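Local coordinates for hypothetical membrane spanning protein (Vibrio fischeri, PDB 4RCK), which is of unknown function but has a magnesium-binding BatA-type von Willebrand factor A domain, and probably spans the membrane outside it, at residues E17-M21 with R61-R65; D20-V24 with A113-F117; D26-S30 with N98-T104. All coordinates share one frame; numbering follows the deposited sequence. Where two conformers were deposited one is given.

Contact 1 of 3, residues E17-M21 with R61-R65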
# COMPACT_ATOMS: atom_id res chain seq x y z
N GLU A 17 6.82 5.15 -8.48
CA GLU A 17 6.11 3.96 -8.02
C GLU A 17 4.72 4.30 -7.49
O GLU A 17 3.81 4.60 -8.26
CB GLU A 17 6.93 3.24 -6.95
CG GLU A 17 7.90 4.14 -6.21
CD GLU A 17 8.41 3.52 -4.92
OE1 GLU A 17 8.99 2.41 -4.98
OE2 GLU A 17 8.23 4.14 -3.85
N HIS A 18 4.56 4.26 -6.17
CA HIS A 18 3.26 4.47 -5.55
C HIS A 18 3.29 5.65 -4.57
O HIS A 18 4.26 5.84 -3.84
CB HIS A 18 2.81 3.20 -4.83
CG HIS A 18 2.98 1.96 -5.64
ND1 HIS A 18 2.21 1.67 -6.75
CD2 HIS A 18 3.84 0.92 -5.51
CE1 HIS A 18 2.59 0.52 -7.26
NE2 HIS A 18 3.58 0.04 -6.53
N ARG A 19 2.21 6.42 -4.56
CA ARG A 19 2.11 7.60 -3.70
C ARG A 19 1.10 7.44 -2.56
O ARG A 19 0.12 6.71 -2.69
CB ARG A 19 1.72 8.83 -4.53
CG ARG A 19 2.82 9.40 -5.40
CD ARG A 19 2.34 10.64 -6.13
NE ARG A 19 3.36 11.68 -6.19
CZ ARG A 19 4.26 11.79 -7.17
NH1 ARG A 19 4.26 10.92 -8.18
NH2 ARG A 19 5.16 12.77 -7.14
N ASP A 20 1.36 8.12 -1.45
CA ASP A 20 0.39 8.24 -0.36
C ASP A 20 -0.14 9.66 -0.29
O ASP A 20 0.62 10.60 -0.03
CB ASP A 20 1.02 7.85 0.98
CG ASP A 20 1.11 6.35 1.17
OD1 ASP A 20 0.43 5.62 0.43
OD2 ASP A 20 1.85 5.91 2.08
N MSE A 21 -1.43 9.83 -0.52
CA MSE A 21 -2.00 11.17 -0.56
C MSE A 21 -3.20 11.31 0.37
O MSE A 21 -4.17 10.56 0.27
CB MSE A 21 -2.40 11.54 -1.99
CG MSE A 21 -1.89 10.57 -3.04
SE MSE A 21 -1.41 11.46 -4.70
CE MSE A 21 -2.95 12.64 -4.84
N ARG A 61 -6.37 9.21 -10.28
CA ARG A 61 -5.23 8.56 -9.62
C ARG A 61 -5.15 7.06 -9.91
O ARG A 61 -6.17 6.38 -9.93
CB ARG A 61 -5.31 8.79 -8.12
CG ARG A 61 -5.11 10.23 -7.68
CD ARG A 61 -3.64 10.60 -7.64
NE ARG A 61 -3.13 11.07 -8.93
CZ ARG A 61 -1.87 11.44 -9.13
NH1 ARG A 61 -1.48 11.86 -10.32
NH2 ARG A 61 -1.01 11.38 -8.13
N LYS A 62 -3.94 6.56 -10.11
CA LYS A 62 -3.71 5.14 -10.33
C LYS A 62 -2.49 4.65 -9.56
O LYS A 62 -1.41 5.22 -9.67
CB LYS A 62 -3.54 4.83 -11.82
CG LYS A 62 -4.75 5.15 -12.68
CD LYS A 62 -5.92 4.24 -12.36
CE LYS A 62 -7.24 4.93 -12.68
NZ LYS A 62 -7.32 5.36 -14.11
N GLY A 63 -2.67 3.59 -8.78
CA GLY A 63 -1.57 2.96 -8.07
C GLY A 63 -1.18 3.65 -6.78
O GLY A 63 -0.14 3.34 -6.20
N ASP A 64 -2.00 4.60 -6.34
CA ASP A 64 -1.70 5.35 -5.12
C ASP A 64 -2.71 5.07 -4.02
O ASP A 64 -3.85 4.69 -4.29
CB ASP A 64 -1.67 6.85 -5.42
CG ASP A 64 -0.87 7.18 -6.66
OD1 ASP A 64 0.35 6.88 -6.69
OD2 ASP A 64 -1.45 7.75 -7.61
N ARG A 65 -2.29 5.24 -2.77
CA ARG A 65 -3.20 5.15 -1.63
C ARG A 65 -3.78 6.52 -1.31
O ARG A 65 -3.09 7.53 -1.36
CB ARG A 65 -2.49 4.59 -0.40
CG ARG A 65 -2.48 3.08 -0.33
CD ARG A 65 -1.96 2.59 1.01
NE ARG A 65 -0.63 3.12 1.30
CZ ARG A 65 -0.03 3.01 2.48
NH1 ARG A 65 -0.63 2.38 3.48
NH2 ARG A 65 1.18 3.53 2.66

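Contact 2 of 3, residues D20-V24 with A113-F117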
# COMPACT_ATOMS: atom_id res chain seq x y z
N ASP A 20 1.36 8.12 -1.45
CA ASP A 20 0.39 8.24 -0.36
C ASP A 20 -0.14 9.66 -0.29
O ASP A 20 0.62 10.60 -0.03
CB ASP A 20 1.02 7.85 0.98
CG ASP A 20 1.11 6.35 1.17
OD1 ASP A 20 0.43 5.62 0.43
OD2 ASP A 20 1.85 5.91 2.08
N MSE A 21 -1.43 9.83 -0.52
CA MSE A 21 -2.00 11.17 -0.56
C MSE A 21 -3.20 11.31 0.37
O MSE A 21 -4.17 10.56 0.27
CB MSE A 21 -2.40 11.54 -1.99
CG MSE A 21 -1.89 10.57 -3.04
SE MSE A 21 -1.41 11.46 -4.70
CE MSE A 21 -2.95 12.64 -4.84
N MSE A 22 -3.12 12.27 1.29
CA MSE A 22 -4.18 12.50 2.26
C MSE A 22 -5.02 13.72 1.87
O MSE A 22 -4.50 14.83 1.77
CB MSE A 22 -3.60 12.69 3.66
CG MSE A 22 -4.56 12.32 4.77
SE MSE A 22 -4.78 10.39 4.89
CE MSE A 22 -2.91 9.89 4.71
N LEU A 23 -6.31 13.50 1.66
CA LEU A 23 -7.22 14.58 1.34
C LEU A 23 -7.82 15.16 2.62
O LEU A 23 -8.38 14.43 3.44
CB LEU A 23 -8.33 14.10 0.40
CG LEU A 23 -7.88 13.50 -0.93
CD1 LEU A 23 -9.08 13.07 -1.76
CD2 LEU A 23 -7.02 14.49 -1.71
N VAL A 24 -7.70 16.48 2.78
CA VAL A 24 -8.24 17.16 3.95
C VAL A 24 -9.29 18.18 3.52
O VAL A 24 -8.97 19.15 2.83
CB VAL A 24 -7.13 17.86 4.76
CG1 VAL A 24 -7.70 18.45 6.03
CG2 VAL A 24 -6.02 16.88 5.07
N ALA A 113 -3.91 14.38 9.43
CA ALA A 113 -3.49 13.86 8.13
C ALA A 113 -2.03 13.44 8.19
O ALA A 113 -1.65 12.39 7.67
CB ALA A 113 -3.70 14.90 7.06
N THR A 114 -1.22 14.27 8.83
CA THR A 114 0.19 13.96 9.08
C THR A 114 0.30 12.64 9.83
O THR A 114 1.03 11.74 9.42
CB THR A 114 0.89 15.07 9.88
OG1 THR A 114 1.15 16.19 9.03
CG2 THR A 114 2.20 14.57 10.46
N LYS A 115 -0.44 12.54 10.93
CA LYS A 115 -0.47 11.34 11.76
C LYS A 115 -0.73 10.09 10.95
O LYS A 115 -0.16 9.03 11.22
CB LYS A 115 -1.54 11.46 12.85
CG LYS A 115 -1.71 10.21 13.69
CD LYS A 115 -0.49 9.97 14.56
CE LYS A 115 -0.64 8.72 15.41
NZ LYS A 115 -0.41 7.48 14.63
N THR A 116 -1.58 10.22 9.94
CA THR A 116 -2.02 9.09 9.14
C THR A 116 -0.89 8.54 8.27
O THR A 116 -0.96 7.42 7.75
CB THR A 116 -3.21 9.45 8.27
OG1 THR A 116 -4.15 10.22 9.03
CG2 THR A 116 -3.91 8.19 7.78
N PHE A 117 0.17 9.32 8.11
CA PHE A 117 1.32 8.87 7.36
C PHE A 117 2.23 8.03 8.26
O PHE A 117 3.05 7.25 7.77
CB PHE A 117 2.09 10.06 6.78
CG PHE A 117 1.40 10.72 5.62
CD1 PHE A 117 0.91 9.97 4.56
CD2 PHE A 117 1.25 12.10 5.59
CE1 PHE A 117 0.29 10.59 3.49
CE2 PHE A 117 0.62 12.71 4.53
CZ PHE A 117 0.14 11.96 3.48

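Contact 3 of 3, residues D26-S30 with N98-T104. With MG (magnesium ion), chain C.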
# COMPACT_ATOMS: atom_id res chain seq x y z
N ASP A 26 -12.68 20.79 4.22
CA ASP A 26 -13.46 21.68 5.07
C ASP A 26 -14.95 21.35 5.03
O ASP A 26 -15.56 21.36 3.96
CB ASP A 26 -13.23 23.13 4.63
CG ASP A 26 -13.67 24.15 5.66
OD1 ASP A 26 -14.66 23.91 6.38
OD2 ASP A 26 -13.02 25.21 5.74
N LEU A 27 -15.54 21.08 6.19
CA LEU A 27 -16.97 20.78 6.26
C LEU A 27 -17.74 21.83 7.08
O LEU A 27 -18.91 21.61 7.42
CB LEU A 27 -17.20 19.39 6.86
CG LEU A 27 -17.06 18.19 5.93
CD1 LEU A 27 -17.64 16.95 6.59
CD2 LEU A 27 -17.73 18.45 4.58
N SER A 28 -17.09 22.95 7.38
CA SER A 28 -17.71 24.01 8.18
C SER A 28 -18.98 24.52 7.52
O SER A 28 -19.14 24.43 6.31
CB SER A 28 -16.74 25.17 8.40
OG SER A 28 -16.58 25.95 7.23
N GLY A 29 -19.87 25.07 8.34
CA GLY A 29 -21.18 25.51 7.88
C GLY A 29 -21.16 26.50 6.73
O GLY A 29 -22.14 26.62 6.00
N SER A 30 -20.04 27.21 6.57
CA SER A 30 -19.88 28.18 5.49
C SER A 30 -19.79 27.51 4.12
O SER A 30 -19.91 28.16 3.08
CB SER A 30 -18.65 29.06 5.74
OG SER A 30 -17.53 28.30 6.18
N ASN A 98 -22.88 20.95 8.41
CA ASN A 98 -23.35 21.40 9.73
C ASN A 98 -23.20 20.40 10.88
O ASN A 98 -23.61 20.69 12.00
CB ASN A 98 -24.82 21.82 9.65
CG ASN A 98 -24.98 23.28 9.30
OD1 ASN A 98 -25.06 23.65 8.13
ND2 ASN A 98 -25.01 24.13 10.32
N LEU A 99 -22.61 19.24 10.61
CA LEU A 99 -22.31 18.31 11.69
C LEU A 99 -21.14 18.82 12.53
O LEU A 99 -21.12 18.66 13.75
CB LEU A 99 -22.01 16.91 11.14
CG LEU A 99 -21.65 16.77 9.66
CD1 LEU A 99 -20.30 17.40 9.34
CD2 LEU A 99 -21.66 15.31 9.24
N VAL A 100 -20.19 19.46 11.86
CA VAL A 100 -18.96 19.91 12.51
C VAL A 100 -18.98 21.37 12.93
O VAL A 100 -17.99 21.90 13.43
CB VAL A 100 -17.74 19.69 11.59
CG1 VAL A 100 -17.47 18.21 11.40
CG2 VAL A 100 -17.97 20.38 10.25
N GLY A 101 -20.11 22.04 12.72
CA GLY A 101 -20.26 23.42 13.15
C GLY A 101 -19.69 24.45 12.20
O GLY A 101 -19.36 24.15 11.06
N GLN A 102 -19.58 25.68 12.69
CA GLN A 102 -19.19 26.82 11.87
C GLN A 102 -17.69 26.99 11.76
O GLN A 102 -17.17 27.42 10.73
CB GLN A 102 -19.81 28.10 12.43
CG GLN A 102 -21.33 28.10 12.41
CD GLN A 102 -21.88 27.89 11.02
OE1 GLN A 102 -21.43 28.52 10.06
NE2 GLN A 102 -22.84 26.99 10.89
N ARG A 103 -16.99 26.65 12.84
CA ARG A 103 -15.57 26.96 12.97
C ARG A 103 -14.70 25.94 12.22
O ARG A 103 -15.14 24.84 11.94
CB ARG A 103 -15.20 27.01 14.45
CG ARG A 103 -16.09 27.94 15.27
CD ARG A 103 -15.58 28.11 16.70
NE ARG A 103 -14.64 29.22 16.82
CZ ARG A 103 -14.96 30.42 17.29
NH1 ARG A 103 -16.20 30.67 17.69
NH2 ARG A 103 -14.04 31.38 17.37
N THR A 104 -13.47 26.33 11.87
CA THR A 104 -12.55 25.42 11.17
C THR A 104 -11.25 25.15 11.92
O THR A 104 -10.60 26.07 12.42
CB THR A 104 -12.17 25.92 9.76
OG1 THR A 104 -11.59 27.23 9.84
CG2 THR A 104 -13.38 25.95 8.85
MG MG C . -15.88 28.37 7.60

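Contact 1 of 3, residues E17-M21 with R61-R65
Asp20 and Arg65 run side by side with their charged ends pointing the same way, the carboxylate and guanidinium planes turned 57° apart. Arg65 NE approaches Asp20 OD1 at 2.9 Å, while NH2 faces OD2; the bend at chi3 of Arg65 (-56°) turns the guanidinium toward the acid. With the planes so twisted the N-H groups point poorly at the oxygens, and both bonds are weak, so charge probably does most of the work. Behind it the backbones pair as parallel strands: Arg65 N donates to Arg19 O at 2.8 Å, and Met21 N to Arg65 O at 3.0 Å. Asp64 lies alongside Arg19, and the anti side of its OD1 takes the Arg19 backbone N-H at 2.9 Å. The selenomethionine Met21 crosses Arg61 at about a right angle, its SE sitting 3.5 Å from Arg61 NH2 at the guanidinium edge. Arg61 NH1 meets its main partner, the Glu219 carbonyl, on the second subunit, where the Glu219 carboxylate also pairs with Arg19. Charge pairing within the chain and with the second subunit thus flanks the first backbone bonds of the sheet, and probably offsets the positive charge gathered by the three arginines.

Contact 2 of 3, residues D20-V24 with A113-F117
Helix 106-118 lies on one face of the sheet of this von Willebrand factor A domain, and Met22 of strand 19-26 meets it through Ala113, Thr116 and Phe117. Strand and helix segments run nearly antiparallel, at 158°, with axes 8.9 Å apart. Met22, a selenomethionine, carries most of the contact. Its CG rests 3.6 Å from Ala113 CB; beyond that, bends at chi2 (72°) and chi3 (45°) fold the chain so that its CE reaches over a face of the Phe117 ring, 4.0 Å from the centroid, a CH-pi contact. The same methyl lies 3.6 Å from Thr116 CB. The ring comes from the opposite direction to Met22, and its CE1 also reaches the strand, 3.8 Å from Asp20 CB. At the other end Val24 CG2 touches Ala113 CB at 3.6 Å, so this one methyl sits against both Met22 and Val24. Thr116 turns its hydroxyl to Leu112 O within the helix, and its carbons are what meet Met22. Ile127 of the second subunit packs on Ala113 and Phe117. Met21 and Leu23 point to the other face and touch helix 46-60, the layering of an alpha-beta-alpha sandwich, with helices on both sides of the sheet.

Contact 3 of 3, residues D26-S30 with N98-T104
Ser28 packs its CB against Gln102 O and Thr104 CG2 while its hydroxyl, with that of Ser30, binds a magnesium ion in a site that two chains appear to share. Ser28 OG lies 2.5 Å from the magnesium and Ser30 OG 2.2 Å. Asp132, a magnesium ligand in this protein, comes here from the second subunit, where its OD2 is hydrogen-bonded to Ser30 OG. Asp26, Ser28 and Ser30 form the DxSxS signature of the metal-ion-dependent adhesion site, MIDAS. Asp26 OD1 is gripped twice: by Ser28 N at 2.8 Å, closing an Asx turn, and by Ser28 OG at 2.9 Å, which probably helps aim that hydroxyl at the metal. Thr104 crosses Asp26 at about a right angle; its CG2 is modelled close to Asp26 OD2, doubtfully at this resolution, and OD2 is hydrogen-bonded to Ser131 OG of the second subunit. As modelled (chi1 57°), Thr104 OG1 is turned aside, 5.0 Å from the magnesium. The loops are tied by Gly29 N donating to Gly101 O at 2.9 Å, the donor tilted 32° from the carbonyl plane. Gln102 brings its amide end against Gly29 CA. Leu27 CB meets Val100 CG2 at 3.6 Å, and both residues pack on Tyr76 of strand 75-82. The site thus lies between the end of strand 19-26 and the loop leading into helix 106-118, with Leu27 and Thr104 resting on strand 65-71.

All three contacts follow strand 19-26 or its continuation. Contact 1 lies at its start, contact 2 along its length and contact 3 in the loop just beyond its end, with the centres of contacts 1 and 3 about 29 Å apart. Contact 2 is buried, mostly apolar and without a hydrogen bond across it, whereas the other two are partly open and rely on polar groups: charge pairs and strand hydrogen bonds in contact 1, hydroxyls, a carboxylate and a metal in contact 3. Asp20 and Met21 belong to both contacts 1 and 2, and helix 106-118 follows the loop of contact 3 into contact 2. The second subunit touches every one of them, extending the sheet beside contacts 1 and 2.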